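Local coordinates for type III chaperone protein ShcA (Pseudomonas syringae pv. tomato, PDB 4G6T) that probably serves as a class I chaperone that binds a type III secretion effector and keeps it ready for export into the plant cell, at residues L7-L12 against E104-P109; L54-L59 against Q99-E104. All blocks are in the same frame, centred on the assembly; numbering follows the deposited sequence.

Contact 1: L7-L12 against E104-P109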
loop_
_atom_site.group_PDB
_atom_site.type_symbol
_atom_site.label_atom_id
_atom_site.label_comp_id
_atom_site.label_asym_id
_atom_site.label_seq_id
_atom_site.Cartn_x
_atom_site.Cartn_y
_atom_site.Cartn_z
ATOM N N LEU A 7 -7.522 0.837 15.616
ATOM C CA LEU A 7 -6.220 1.526 15.561
ATOM C C LEU A 7 -5.029 0.585 15.500
ATOM O O LEU A 7 -3.912 1.008 15.482
ATOM C CB LEU A 7 -6.057 2.523 16.709
ATOM C CG LEU A 7 -6.829 3.806 16.579
ATOM C CD1 LEU A 7 -7.035 4.400 17.961
ATOM C CD2 LEU A 7 -6.104 4.705 15.570
ATOM N N PHE A 8 -5.255 -0.738 15.539
ATOM C CA PHE A 8 -4.198 -1.732 15.412
ATOM C C PHE A 8 -3.280 -1.493 14.191
ATOM O O PHE A 8 -2.094 -1.655 14.277
ATOM C CB PHE A 8 -4.858 -3.102 15.277
ATOM C CG PHE A 8 -3.915 -4.260 15.302
ATOM C CD1 PHE A 8 -3.541 -4.809 16.516
ATOM C CD2 PHE A 8 -3.373 -4.765 14.136
ATOM C CE1 PHE A 8 -2.675 -5.911 16.577
ATOM C CE2 PHE A 8 -2.480 -5.849 14.178
ATOM C CZ PHE A 8 -2.131 -6.407 15.403
ATOM N N TYR A 9 -3.913 -1.139 13.068
ATOM C CA TYR A 9 -3.211 -0.910 11.801
ATOM C C TYR A 9 -2.237 0.274 11.914
ATOM O O TYR A 9 -1.081 0.154 11.535
ATOM C CB TYR A 9 -4.198 -0.684 10.657
ATOM C CG TYR A 9 -5.198 -1.849 10.527
ATOM C CD1 TYR A 9 -4.809 -3.077 9.984
ATOM C CD2 TYR A 9 -6.463 -1.743 11.072
ATOM C CE1 TYR A 9 -5.713 -4.137 9.968
ATOM C CE2 TYR A 9 -7.351 -2.789 11.060
ATOM C CZ TYR A 9 -6.952 -3.982 10.521
ATOM O OH TYR A 9 -7.916 -5.024 10.514
ATOM N N LYS A 10 -2.726 1.355 12.513
ATOM C CA LYS A 10 -1.861 2.523 12.755
ATOM C C LYS A 10 -0.710 2.151 13.652
ATOM O O LYS A 10 0.451 2.532 13.441
ATOM C CB LYS A 10 -2.662 3.637 13.392
ATOM C CG LYS A 10 -1.762 4.781 13.803
ATOM C CD LYS A 10 -2.474 5.896 14.534
ATOM C CE LYS A 10 -1.527 7.066 14.794
ATOM N NZ LYS A 10 -0.418 6.784 15.722
ATOM N N THR A 11 -0.974 1.441 14.740
ATOM C CA THR A 11 0.092 1.034 15.621
ATOM C C THR A 11 1.194 0.243 14.913
ATOM O O THR A 11 2.400 0.403 15.136
ATOM C CB THR A 11 -0.471 0.265 16.841
ATOM O OG1 THR A 11 -1.495 1.096 17.396
ATOM C CG2 THR A 11 0.633 -0.043 17.827
ATOM N N LEU A 12 0.750 -0.655 14.033
ATOM C CA LEU A 12 1.674 -1.440 13.243
ATOM C C LEU A 12 2.485 -0.516 12.337
ATOM O O LEU A 12 3.698 -0.697 12.206
ATOM C CB LEU A 12 0.927 -2.472 12.391
ATOM C CG LEU A 12 1.788 -3.230 11.383
ATOM C CD1 LEU A 12 2.812 -4.066 12.067
ATOM C CD2 LEU A 12 0.816 -4.041 10.519
ATOM N N GLU A 104 -4.943 -10.936 12.106
ATOM C CA GLU A 104 -4.311 -12.008 12.913
ATOM C C GLU A 104 -2.868 -12.339 12.571
ATOM O O GLU A 104 -2.143 -12.901 13.363
ATOM C CB GLU A 104 -5.121 -13.329 12.742
ATOM C CG GLU A 104 -6.574 -13.325 13.243
ATOM C CD GLU A 104 -7.657 -12.735 12.291
ATOM O OE1 GLU A 104 -7.351 -12.153 11.203
ATOM O OE2 GLU A 104 -8.866 -12.826 12.659
ATOM N N LYS A 105 -2.455 -12.113 11.324
ATOM C CA LYS A 105 -1.130 -12.441 10.876
ATOM C C LYS A 105 -0.185 -11.248 10.747
ATOM O O LYS A 105 0.971 -11.425 10.399
ATOM C CB LYS A 105 -1.223 -13.117 9.504
ATOM C CG LYS A 105 -1.780 -14.539 9.588
ATOM C CD LYS A 105 -2.282 -15.101 8.256
ATOM C CE LYS A 105 -3.252 -16.281 8.439
ATOM N NZ LYS A 105 -4.347 -16.120 9.469
ATOM N N LEU A 106 -0.657 -10.051 11.048
ATOM C CA LEU A 106 0.162 -8.873 10.864
ATOM C C LEU A 106 1.244 -8.780 11.907
ATOM O O LEU A 106 1.046 -9.101 13.110
ATOM C CB LEU A 106 -0.661 -7.599 10.926
ATOM C CG LEU A 106 -1.574 -7.264 9.770
ATOM C CD1 LEU A 106 -2.581 -6.147 10.083
ATOM C CD2 LEU A 106 -0.628 -6.869 8.622
ATOM N N SER A 107 2.392 -8.372 11.451
ATOM C CA SER A 107 3.545 -8.051 12.262
ATOM C C SER A 107 4.476 -7.244 11.434
ATOM O O SER A 107 4.340 -7.207 10.206
ATOM C CB SER A 107 4.305 -9.306 12.724
ATOM O OG SER A 107 5.017 -9.974 11.639
ATOM N N VAL A 108 5.458 -6.600 12.044
ATOM C CA VAL A 108 6.369 -5.789 11.272
ATOM C C VAL A 108 7.189 -6.658 10.296
ATOM O O VAL A 108 7.246 -6.319 9.088
ATOM C CB VAL A 108 7.244 -4.873 12.171
ATOM C CG1 VAL A 108 8.342 -4.231 11.363
ATOM C CG2 VAL A 108 6.353 -3.793 12.770
ATOM N N PRO A 109 7.756 -7.797 10.728
ATOM C CA PRO A 109 8.503 -8.626 9.728
ATOM C C PRO A 109 7.607 -9.157 8.607
ATOM O O PRO A 109 8.084 -9.210 7.459
ATOM C CB PRO A 109 9.072 -9.774 10.539
ATOM C CG PRO A 109 9.113 -9.243 11.967
ATOM C CD PRO A 109 7.922 -8.344 12.097
#

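Contact 2: L54-L59 against Q99-E104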
loop_
_atom_site.group_PDB
_atom_site.type_symbol
_atom_site.label_atom_id
_atom_site.label_comp_id
_atom_site.label_asym_id
_atom_site.label_seq_id
_atom_site.Cartn_x
_atom_site.Cartn_y
_atom_site.Cartn_z
ATOM N N LEU A 54 -5.339 -6.048 6.092
ATOM C CA LEU A 54 -4.563 -4.949 5.500
ATOM C C LEU A 54 -4.273 -5.335 4.065
ATOM O O LEU A 54 -3.786 -6.438 3.802
ATOM C CB LEU A 54 -3.296 -4.782 6.277
ATOM C CG LEU A 54 -2.390 -3.593 5.828
ATOM C CD1 LEU A 54 -3.060 -2.229 6.078
ATOM C CD2 LEU A 54 -0.978 -3.678 6.445
ATOM N N LEU A 55 -4.513 -4.409 3.160
ATOM C CA LEU A 55 -4.202 -4.640 1.732
ATOM C C LEU A 55 -2.962 -3.900 1.341
ATOM O O LEU A 55 -2.824 -2.726 1.705
ATOM C CB LEU A 55 -5.343 -4.231 0.870
ATOM C CG LEU A 55 -6.670 -4.956 1.165
ATOM C CD1 LEU A 55 -7.854 -4.235 0.598
ATOM C CD2 LEU A 55 -6.507 -6.385 0.714
ATOM N N LEU A 56 -2.114 -4.590 0.617
ATOM C CA LEU A 56 -0.959 -3.997 -0.075
ATOM C C LEU A 56 -1.329 -3.949 -1.536
ATOM O O LEU A 56 -1.654 -5.000 -2.146
ATOM C CB LEU A 56 0.264 -4.832 0.126
ATOM C CG LEU A 56 0.938 -4.942 1.483
ATOM C CD1 LEU A 56 -0.062 -5.116 2.633
ATOM C CD2 LEU A 56 2.000 -5.998 1.560
ATOM N N ILE A 57 -1.285 -2.780 -2.164
ATOM C CA ILE A 57 -1.754 -2.604 -3.512
ATOM C C ILE A 57 -0.696 -1.880 -4.301
ATOM O O ILE A 57 -0.124 -0.889 -3.818
ATOM C CB ILE A 57 -3.026 -1.785 -3.606
ATOM C CG1 ILE A 57 -4.112 -2.277 -2.598
ATOM C CG2 ILE A 57 -3.624 -1.817 -5.024
ATOM C CD1 ILE A 57 -5.332 -1.412 -2.418
ATOM N N GLY A 58 -0.374 -2.396 -5.472
ATOM C CA GLY A 58 0.653 -1.808 -6.300
ATOM C C GLY A 58 0.217 -1.564 -7.705
ATOM O O GLY A 58 -0.575 -2.300 -8.280
ATOM N N LEU A 59 0.777 -0.525 -8.330
ATOM C CA LEU A 59 0.522 -0.212 -9.758
ATOM C C LEU A 59 1.382 -1.080 -10.625
ATOM O O LEU A 59 2.581 -1.059 -10.537
ATOM C CB LEU A 59 0.809 1.281 -10.052
ATOM C CG LEU A 59 0.732 1.626 -11.544
ATOM C CD1 LEU A 59 -0.611 1.359 -12.189
ATOM C CD2 LEU A 59 1.079 3.141 -11.731
ATOM N N GLN A 99 -1.748 -7.865 -2.353
ATOM C CA GLN A 99 -1.586 -8.939 -1.351
ATOM C C GLN A 99 -2.442 -8.539 -0.184
ATOM O O GLN A 99 -2.554 -7.356 0.138
ATOM C CB GLN A 99 -0.159 -9.119 -0.949
ATOM C CG GLN A 99 0.140 -10.130 0.167
ATOM C CD GLN A 99 -0.307 -11.546 -0.165
ATOM O OE1 GLN A 99 -1.479 -11.799 -0.396
ATOM N NE2 GLN A 99 0.650 -12.386 -0.328
ATOM N N SER A 100 -3.107 -9.482 0.449
ATOM C CA SER A 100 -3.888 -9.216 1.646
ATOM C C SER A 100 -3.264 -9.929 2.797
ATOM O O SER A 100 -2.799 -11.067 2.691
ATOM C CB SER A 100 -5.338 -9.672 1.499
ATOM O OG SER A 100 -6.029 -9.517 2.718
ATOM N N ILE A 101 -3.219 -9.272 3.951
ATOM C CA ILE A 101 -2.689 -9.884 5.190
ATOM C C ILE A 101 -3.816 -9.778 6.249
ATOM O O ILE A 101 -4.257 -8.684 6.624
ATOM C CB ILE A 101 -1.415 -9.213 5.729
ATOM C CG1 ILE A 101 -0.319 -9.013 4.663
ATOM C CG2 ILE A 101 -0.927 -10.021 6.929
ATOM C CD1 ILE A 101 0.838 -8.123 5.120
ATOM N N PRO A 102 -4.330 -10.925 6.722
ATOM C CA PRO A 102 -5.348 -10.819 7.784
ATOM C C PRO A 102 -4.737 -10.212 9.038
ATOM O O PRO A 102 -3.558 -10.405 9.325
ATOM C CB PRO A 102 -5.734 -12.259 8.045
ATOM C CG PRO A 102 -5.161 -13.060 6.962
ATOM C CD PRO A 102 -3.996 -12.325 6.345
ATOM N N ARG A 103 -5.603 -9.487 9.759
ATOM C CA ARG A 103 -5.162 -8.774 10.987
ATOM C C ARG A 103 -4.419 -9.716 11.923
ATOM O O ARG A 103 -3.368 -9.336 12.473
ATOM C CB ARG A 103 -6.351 -8.102 11.677
ATOM C CG ARG A 103 -6.008 -7.309 12.976
ATOM C CD ARG A 103 -7.106 -7.481 14.090
ATOM N NE ARG A 103 -8.237 -6.584 13.930
ATOM C CZ ARG A 103 -8.522 -5.518 14.703
ATOM N NH1 ARG A 103 -7.768 -5.181 15.768
ATOM N NH2 ARG A 103 -9.603 -4.785 14.428
ATOM N N GLU A 104 -4.943 -10.936 12.106
ATOM C CA GLU A 104 -4.311 -12.008 12.913
ATOM C C GLU A 104 -2.868 -12.339 12.571
ATOM O O GLU A 104 -2.143 -12.901 13.363
ATOM C CB GLU A 104 -5.121 -13.329 12.742
ATOM C CG GLU A 104 -6.574 -13.325 13.243
ATOM C CD GLU A 104 -7.657 -12.735 12.291
ATOM O OE1 GLU A 104 -7.351 -12.153 11.203
ATOM O OE2 GLU A 104 -8.866 -12.826 12.659
#

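Contact 1: L7-L12 against E104-P109
Leu-106 reaches into the angle between three side chains of the 7-12 segment: one branch, CD1, serves the two rings and the other, CD2, serves Leu-12. CD1 of Leu-106 lies 3.7 Å from CE1 of Tyr-9, where the two side chains run at about a right angle. CD1 of Leu-106 also comes to the edge of the Phe-8 ring, near the ring plane, 4.1 Å from CE2 of Phe-8. CD2 of Leu-106 meets CD2 of Leu-12 at 3.7 Å, again with the two chains crossing nearly squarely. Leu-12 has its CG opposite the backbone N (chi1 172°), which sends the branch point toward the 104-109 segment, CD2 to Leu-106 and CD1 to Ser-107 and Val-108. In the Tir chaperone (CesT) family fold represented here, this joins the first turn of the N-terminal helix 8-19 to the loop that enters the C-terminal helix 108-127. CD1 of Leu-12 settles against the start of that helix, 3.6 Å from CG2 of Val-108, the two side chains passing in opposite senses. CD1 of Leu-12 lies equally close, 3.6 Å, to C of Ser-107. Ser-107 turns its own side chain from the interface and spends OG as the N-cap, accepting the backbone N-H of Thr-110. No hydrogen bond spans the two segments. Leu-7 and Lys-10 pack instead on apolar side chains of the other protein chain.

Contact 2: L54-L59 against Q99-E104
The backbone N-H of Leu-56 points at the carbonyl O of Gln-99, 2.8 Å from N to O and nearly straight at 173°. O of Gln-99 also receives a longer C-H...O contact from CA of Leu-55, 3.6 Å away. These are neighbouring antiparallel strands, 53-59 and 95-102, within the five-stranded sheet, their segment axes at 165°. Leu-56 and Gln-99 form a hydrogen-bonded pair, closed by the return bond from Gln-99 N to Leu-56 O; Leu-54 and Ile-101 form a second, joined by two bonds of 2.9 Å between each N and the partner's O. Between them, Leu-55 and Ser-100 are a non-hydrogen-bonded pair. Leu-56 and Ile-101 share the face covered by helix 108-127, where their CD1 methyls meet at 4.0 Å. The amide of Gln-99 is held at both ends: NE2 donates to Glu-114 of that helix and to the Ala-82 carbonyl, while a lone pair of OE1 takes the backbone N-H of Ser-100. Leu-55, on the other face, packs on an apolar side chain of the other protein chain; with its CG anti to its own carbonyl carbon (chi1 -59°), its CD2 reaches to 3.6 Å from CB of Ser-100.

In the fold
The two contacts illustrate how chemistry follows depth. Contact 2 is buried, its centre about 5 Å from the centre of the chain, and relies on backbone hydrogen bonds between sheet strands; contact 1 is a surface contact where two helices begin, made by van der Waals packing, mostly of apolar side chains, with no hydrogen bond across it. They adjoin, sharing Glu-104, and strand 95-102 of contact 2 leads on to helix 108-127 of contact 1. Leu-106 bridges them: its CD2 sits 3.6 Å from CG2 of Ile-101 and 3.9 Å from CD2 of Leu-54, extending the apolar face of the sheet outward. Arg-103 makes a second link, lying against Phe-8 and Tyr-9 while its NH1 donates to the Ser-5 carbonyl.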